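Local coordinates for GAF (Saccharomyces cerevisiae, PDB 1F5M), which reduces the R-enantiomer of free methionine sulfoxide to methionine at the expense of thioredoxin, helping to protect yeast against oxidative stress, at residues T110-D115 against F158-K163; I133-I138 against F165-A170. All coordinates share one frame; numbering follows the deposited sequence.

Overall arrangement
Both contacts fasten helix 160-176 to the same antiparallel sheet of the GAF domain, at points whose centres lie 11 Å apart. Contact 1 is a surface contact: an edge strand of the sheet, 111-113, meets the first turn of the helix and the loop before it through a mix of methyl groups, an imidazole face, a lysine chain and bridging waters. Contact 2 sits deeper, where the neighbouring strand 131-138 meets the middle of the helix almost wholly through aliphatic side chains. The two are joined directly: Gln-111 N hydrogen-bonds to Val-134 O between the strands, and Thr-110 OG1 lies 2.6 Å from Glu-167 OE2, a probable hydrogen bond.

Contact 1: T110-D115 against F158-K163; sequences TQIVPD and FDHVDK
The imidazole of His-160 takes the methyl end of Ile-112 over one face: CD1 sits 3.5 Å from the ring centroid and only 10° off the ring normal, a CH-pi contact. The Phe-158 ring has Asp-162 OD2 at its edge, in plane; it is the CB of Phe-158, not the ring, that meets Ile-112, 4.2 Å from CG2. The two branches of Ile-112 thus divide the work. CG2 of Ile-112 packs on the backbone at Phe-158, 3.7 Å from Phe-158 O, whereas CG1, set anti to the carbonyl carbon (chi1 -54°), carries CD1 on to the histidine and to Lys-163 CB. Three residues further along the helix, the extended Lys-163 chain crosses Thr-110, with CG 3.7 Å from the threonine CG2. Lys-163 NZ donates to a water O 2.9 Å away, which in turn donates to Thr-110 O, while a second water links Phe-158 N to Val-113 O, the latter bond weak. Thr-110 OG1 turns instead to Glu-167, further along the same helix.

The helix start is fixed by a capping box. Asp-159, the N-cap, accepts from Val-161 N through OD2 at 2.8 Å, and its own N donates to Asp-162 OD2 at 2.9 Å. Asp-162 OD1 has Lys-21 and Tyr-57 as further partners, tying the box to helices 21-36 and 42-59. The chemistry suits a solvent-bordered edge: methyls pack against an imidazole and a lysine chain, and between the two segments waters, not direct bonds, bridge the polar groups.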
loop_
_atom_site.group_PDB
_atom_site.type_symbol
_atom_site.label_atom_id
_atom_site.label_comp_id
_atom_site.label_asym_id
_atom_site.label_seq_id
_atom_site.Cartn_x
_atom_site.Cartn_y
_atom_site.Cartn_z
ATOM N N THR B 110 11.748 -13.543 -14.236
ATOM C CA THR B 110 11.224 -13.819 -12.900
ATOM C C THR B 110 12.293 -14.506 -12.069
ATOM O O THR B 110 13.018 -15.419 -12.526
ATOM C CB THR B 110 9.979 -14.705 -12.993
ATOM O OG1 THR B 110 8.940 -13.935 -13.598
ATOM C CG2 THR B 110 9.495 -15.260 -11.577
ATOM N N GLN B 111 12.413 -14.046 -10.844
ATOM C CA GLN B 111 13.350 -14.632 -9.932
ATOM C C GLN B 111 12.536 -15.376 -8.887
ATOM O O GLN B 111 11.627 -14.803 -8.267
ATOM C CB GLN B 111 14.186 -13.518 -9.286
ATOM C CG GLN B 111 14.933 -12.635 -10.323
ATOM C CD GLN B 111 16.076 -13.397 -11.027
ATOM O OE1 GLN B 111 16.991 -13.871 -10.377
ATOM N NE2 GLN B 111 16.020 -13.487 -12.364
ATOM N N ILE B 112 12.802 -16.663 -8.713
ATOM C CA ILE B 112 12.110 -17.458 -7.666
ATOM C C ILE B 112 13.199 -17.903 -6.696
ATOM O O ILE B 112 14.046 -18.809 -7.011
ATOM C CB ILE B 112 11.403 -18.686 -8.235
ATOM C CG1 ILE B 112 10.468 -18.272 -9.364
ATOM C CG2 ILE B 112 10.611 -19.399 -7.113
ATOM C CD1 ILE B 112 9.617 -19.426 -9.924
ATOM N N VAL B 113 13.210 -17.283 -5.526
ATOM C CA VAL B 113 14.281 -17.541 -4.558
ATOM C C VAL B 113 13.865 -18.326 -3.320
ATOM O O VAL B 113 13.084 -17.841 -2.482
ATOM C CB VAL B 113 14.920 -16.193 -4.168
ATOM C CG1 VAL B 113 16.108 -16.406 -3.229
ATOM C CG2 VAL B 113 15.351 -15.443 -5.456
ATOM N N PRO B 114 14.390 -19.547 -3.174
ATOM C CA PRO B 114 14.040 -20.388 -2.016
ATOM C C PRO B 114 14.729 -20.009 -0.710
ATOM O O PRO B 114 14.223 -20.292 0.387
ATOM C CB PRO B 114 14.415 -21.805 -2.481
ATOM C CG PRO B 114 15.657 -21.532 -3.390
ATOM C CD PRO B 114 15.233 -20.281 -4.156
ATOM N N ASP B 115 15.883 -19.365 -0.811
ATOM C CA ASP B 115 16.619 -19.002 0.385
ATOM C C ASP B 115 17.382 -17.734 0.018
ATOM O O ASP B 115 18.436 -17.747 -0.568
ATOM C CB ASP B 115 17.566 -20.143 0.786
ATOM C CG ASP B 115 18.403 -19.788 1.995
ATOM O OD1 ASP B 115 18.596 -18.585 2.247
ATOM O OD2 ASP B 115 18.868 -20.707 2.690
ATOM N N PHE B 158 7.639 -20.228 -2.688
ATOM C CA PHE B 158 7.086 -20.060 -4.052
ATOM C C PHE B 158 7.525 -21.075 -5.120
ATOM O O PHE B 158 8.600 -21.676 -5.018
ATOM C CB PHE B 158 7.426 -18.663 -4.552
ATOM C CG PHE B 158 7.076 -17.590 -3.589
ATOM C CD1 PHE B 158 8.050 -17.015 -2.777
ATOM C CD2 PHE B 158 5.753 -17.173 -3.456
ATOM C CE1 PHE B 158 7.716 -16.022 -1.826
ATOM C CE2 PHE B 158 5.393 -16.197 -2.518
ATOM C CZ PHE B 158 6.381 -15.615 -1.693
ATOM N N ASP B 159 6.709 -21.225 -6.170
ATOM C CA ASP B 159 7.035 -22.176 -7.231
ATOM C C ASP B 159 6.585 -21.604 -8.584
ATOM O O ASP B 159 6.079 -20.467 -8.653
ATOM C CB ASP B 159 6.359 -23.516 -6.946
ATOM C CG ASP B 159 4.847 -23.411 -6.903
ATOM O OD1 ASP B 159 4.207 -24.117 -6.086
ATOM O OD2 ASP B 159 4.295 -22.649 -7.696
ATOM N N HIS B 160 6.735 -22.364 -9.653
ATOM C CA HIS B 160 6.371 -21.825 -10.965
ATOM C C HIS B 160 4.886 -21.577 -11.271
ATOM O O HIS B 160 4.577 -20.987 -12.306
ATOM C CB HIS B 160 7.024 -22.650 -12.069
ATOM C CG HIS B 160 8.491 -22.398 -12.176
ATOM N ND1 HIS B 160 9.395 -22.905 -11.273
ATOM C CD2 HIS B 160 9.196 -21.586 -12.998
ATOM C CE1 HIS B 160 10.596 -22.413 -11.529
ATOM N NE2 HIS B 160 10.499 -21.607 -12.571
ATOM N N VAL B 161 3.974 -22.047 -10.416
ATOM C CA VAL B 161 2.561 -21.741 -10.609
ATOM C C VAL B 161 2.408 -20.266 -10.181
ATOM O O VAL B 161 1.616 -19.531 -10.745
ATOM C CB VAL B 161 1.636 -22.594 -9.689
ATOM C CG1 VAL B 161 0.325 -21.789 -9.339
ATOM C CG2 VAL B 161 1.272 -23.898 -10.393
ATOM N N ASP B 162 3.167 -19.844 -9.173
ATOM C CA ASP B 162 3.114 -18.456 -8.713
ATOM C C ASP B 162 3.641 -17.558 -9.835
ATOM O O ASP B 162 3.092 -16.487 -10.106
ATOM C CB ASP B 162 3.993 -18.292 -7.478
ATOM C CG ASP B 162 3.479 -19.100 -6.314
ATOM O OD1 ASP B 162 2.251 -19.046 -6.114
ATOM O OD2 ASP B 162 4.283 -19.768 -5.628
ATOM N N LYS B 163 4.716 -17.994 -10.473
ATOM C CA LYS B 163 5.311 -17.244 -11.574
ATOM C C LYS B 163 4.340 -17.117 -12.734
ATOM O O LYS B 163 4.258 -16.060 -13.401
ATOM C CB LYS B 163 6.566 -17.962 -12.102
ATOM C CG LYS B 163 7.092 -17.309 -13.442
ATOM C CD LYS B 163 8.269 -18.095 -14.059
ATOM C CE LYS B 163 8.567 -17.603 -15.479
ATOM N NZ LYS B 163 9.746 -18.340 -15.992
HETATM O O HOH W 1 12.059 -17.565 -14.334
HETATM O O HOH W 2 10.594 -19.500 -3.173
#

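Contact 2: I133-I138 against F165-A170; sequences IVVPII and FLEKLA
In the GAF domain a helix packs along one face of the antiparallel sheet, and here the 165-170 segment of helix 160-176 runs at 26° to the 133-138 segment of strand 131-138, the segment axes 8.1 Å apart at their closest. Val-135 is the hub. Its CG2 packs against Leu-166 CB at 3.6 Å and also touches CD1 of that leucine, while CG1 lies against Glu-167 CG at 3.5 Å. With CG1 anti to the backbone N (chi1 179°), the two methyls spread toward successive helix residues, so that one side chain serves both. An alanine here would remove both methyls and is likely to leave Glu-167 CG without its strand neighbour and Leu-166 held by Ile-133 alone on this strand segment, opening a gap between helix and sheet.

Two residues before Val-135, Ile-133 and Leu-166 reach toward each other tip to tip, CD1 to CD1. Glu-167 keeps its CG against the valine, and its carboxylate turns to Thr-110, just before the edge strand 111-113.

Further along, the helix comes closer to the strand, and Ala-170 lies only 4.9 Å from Ile-137, CA to CA. A single methyl fits this narrow approach. Phe-165 and Leu-169, which make no contact with the strand segment, pack on helix 21-36, so helix 160-176 lies between the sheet and helix 21-36. The alanine CB touches Ile-137 CG1 at 3.9 Å and Pro-136 O at the same distance, and Ile-137 CG2 rests 3.8 Å from Ala-170 O.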
loop_
_atom_site.group_PDB
_atom_site.type_symbol
_atom_site.label_atom_id
_atom_site.label_comp_id
_atom_site.label_asym_id
_atom_site.label_seq_id
_atom_site.Cartn_x
_atom_site.Cartn_y
_atom_site.Cartn_z
ATOM N N ILE B 133 9.880 -14.026 -4.391
ATOM C CA ILE B 133 9.597 -14.167 -5.817
ATOM C C ILE B 133 9.406 -12.779 -6.393
ATOM O O ILE B 133 8.670 -11.922 -5.822
ATOM C CB ILE B 133 8.357 -15.054 -6.098
ATOM C CG1 ILE B 133 8.146 -15.207 -7.612
ATOM C CG2 ILE B 133 7.114 -14.429 -5.453
ATOM C CD1 ILE B 133 7.186 -16.313 -8.014
ATOM N N VAL B 134 10.091 -12.516 -7.499
ATOM C CA VAL B 134 9.986 -11.201 -8.145
ATOM C C VAL B 134 9.719 -11.385 -9.609
ATOM O O VAL B 134 10.445 -12.095 -10.316
ATOM C CB VAL B 134 11.253 -10.342 -7.997
ATOM C CG1 VAL B 134 10.998 -8.954 -8.584
ATOM C CG2 VAL B 134 11.628 -10.235 -6.549
ATOM N N VAL B 135 8.626 -10.771 -10.044
ATOM C CA VAL B 135 8.179 -10.853 -11.421
ATOM C C VAL B 135 8.232 -9.476 -12.093
ATOM O O VAL B 135 7.570 -8.487 -11.646
ATOM C CB VAL B 135 6.738 -11.415 -11.471
ATOM C CG1 VAL B 135 6.208 -11.488 -12.903
ATOM C CG2 VAL B 135 6.687 -12.768 -10.799
ATOM N N PRO B 136 9.014 -9.361 -13.174
ATOM C CA PRO B 136 9.088 -8.046 -13.847
ATOM C C PRO B 136 7.876 -7.701 -14.732
ATOM O O PRO B 136 7.302 -8.562 -15.401
ATOM C CB PRO B 136 10.379 -8.149 -14.645
ATOM C CG PRO B 136 10.369 -9.557 -15.072
ATOM C CD PRO B 136 9.874 -10.350 -13.849
ATOM N N ILE B 137 7.460 -6.427 -14.692
ATOM C CA ILE B 137 6.333 -5.952 -15.471
ATOM C C ILE B 137 6.956 -5.372 -16.730
ATOM O O ILE B 137 7.798 -4.485 -16.645
ATOM C CB ILE B 137 5.564 -4.875 -14.669
ATOM C CG1 ILE B 137 4.968 -5.529 -13.401
ATOM C CG2 ILE B 137 4.475 -4.267 -15.500
ATOM C CD1 ILE B 137 4.630 -4.506 -12.325
ATOM N N ILE B 138 6.536 -5.867 -17.894
ATOM C CA ILE B 138 7.142 -5.437 -19.166
ATOM C C ILE B 138 6.262 -4.574 -20.048
ATOM O O ILE B 138 5.072 -4.837 -20.175
ATOM C CB ILE B 138 7.584 -6.692 -19.988
ATOM C CG1 ILE B 138 8.454 -7.604 -19.107
ATOM C CG2 ILE B 138 8.284 -6.256 -21.276
ATOM C CD1 ILE B 138 9.749 -6.959 -18.666
ATOM N N PHE B 165 0.987 -17.296 -12.727
ATOM C CA PHE B 165 -0.091 -16.335 -12.446
ATOM C C PHE B 165 0.411 -14.909 -12.293
ATOM O O PHE B 165 -0.269 -13.958 -12.721
ATOM C CB PHE B 165 -0.911 -16.727 -11.202
ATOM C CG PHE B 165 -2.064 -17.702 -11.507
ATOM C CD1 PHE B 165 -1.950 -19.081 -11.220
ATOM C CD2 PHE B 165 -3.252 -17.245 -12.118
ATOM C CE1 PHE B 165 -2.993 -19.992 -11.533
ATOM C CE2 PHE B 165 -4.322 -18.150 -12.448
ATOM C CZ PHE B 165 -4.193 -19.523 -12.152
ATOM N N LEU B 166 1.584 -14.714 -11.695
ATOM C CA LEU B 166 2.031 -13.337 -11.523
ATOM C C LEU B 166 2.466 -12.739 -12.853
ATOM O O LEU B 166 2.390 -11.517 -13.028
ATOM C CB LEU B 166 3.161 -13.237 -10.514
ATOM C CG LEU B 166 2.777 -13.559 -9.082
ATOM C CD1 LEU B 166 4.057 -13.607 -8.211
ATOM C CD2 LEU B 166 1.845 -12.496 -8.546
ATOM N N GLU B 167 2.943 -13.564 -13.793
ATOM C CA GLU B 167 3.336 -12.996 -15.080
ATOM C C GLU B 167 2.078 -12.631 -15.856
ATOM O O GLU B 167 2.131 -11.750 -16.686
ATOM C CB GLU B 167 4.245 -13.954 -15.893
ATOM C CG GLU B 167 5.651 -14.046 -15.269
ATOM C CD GLU B 167 6.706 -14.682 -16.164
ATOM O OE1 GLU B 167 6.328 -15.430 -17.090
ATOM O OE2 GLU B 167 7.924 -14.434 -15.927
ATOM N N LYS B 168 0.948 -13.287 -15.597
ATOM C CA LYS B 168 -0.284 -12.930 -16.303
ATOM C C LYS B 168 -0.752 -11.588 -15.730
ATOM O O LYS B 168 -1.213 -10.702 -16.465
ATOM C CB LYS B 168 -1.386 -13.927 -16.036
ATOM C CG LYS B 168 -1.290 -15.218 -16.844
ATOM C CD LYS B 168 -2.284 -16.265 -16.292
ATOM C CE LYS B 168 -2.195 -17.552 -17.114
ATOM N NZ LYS B 168 -3.043 -18.645 -16.571
ATOM N N LEU B 169 -0.590 -11.457 -14.417
ATOM C CA LEU B 169 -0.995 -10.248 -13.716
ATOM C C LEU B 169 -0.182 -9.047 -14.172
ATOM O O LEU B 169 -0.712 -7.941 -14.275
ATOM C CB LEU B 169 -0.829 -10.418 -12.199
ATOM C CG LEU B 169 -1.202 -9.176 -11.346
ATOM C CD1 LEU B 169 -2.688 -8.818 -11.567
ATOM C CD2 LEU B 169 -0.961 -9.495 -9.860
ATOM N N ALA B 170 1.106 -9.266 -14.398
ATOM C CA ALA B 170 2.005 -8.230 -14.832
ATOM C C ALA B 170 1.557 -7.745 -16.210
ATOM O O ALA B 170 1.625 -6.560 -16.511
ATOM C CB ALA B 170 3.493 -8.777 -14.869
#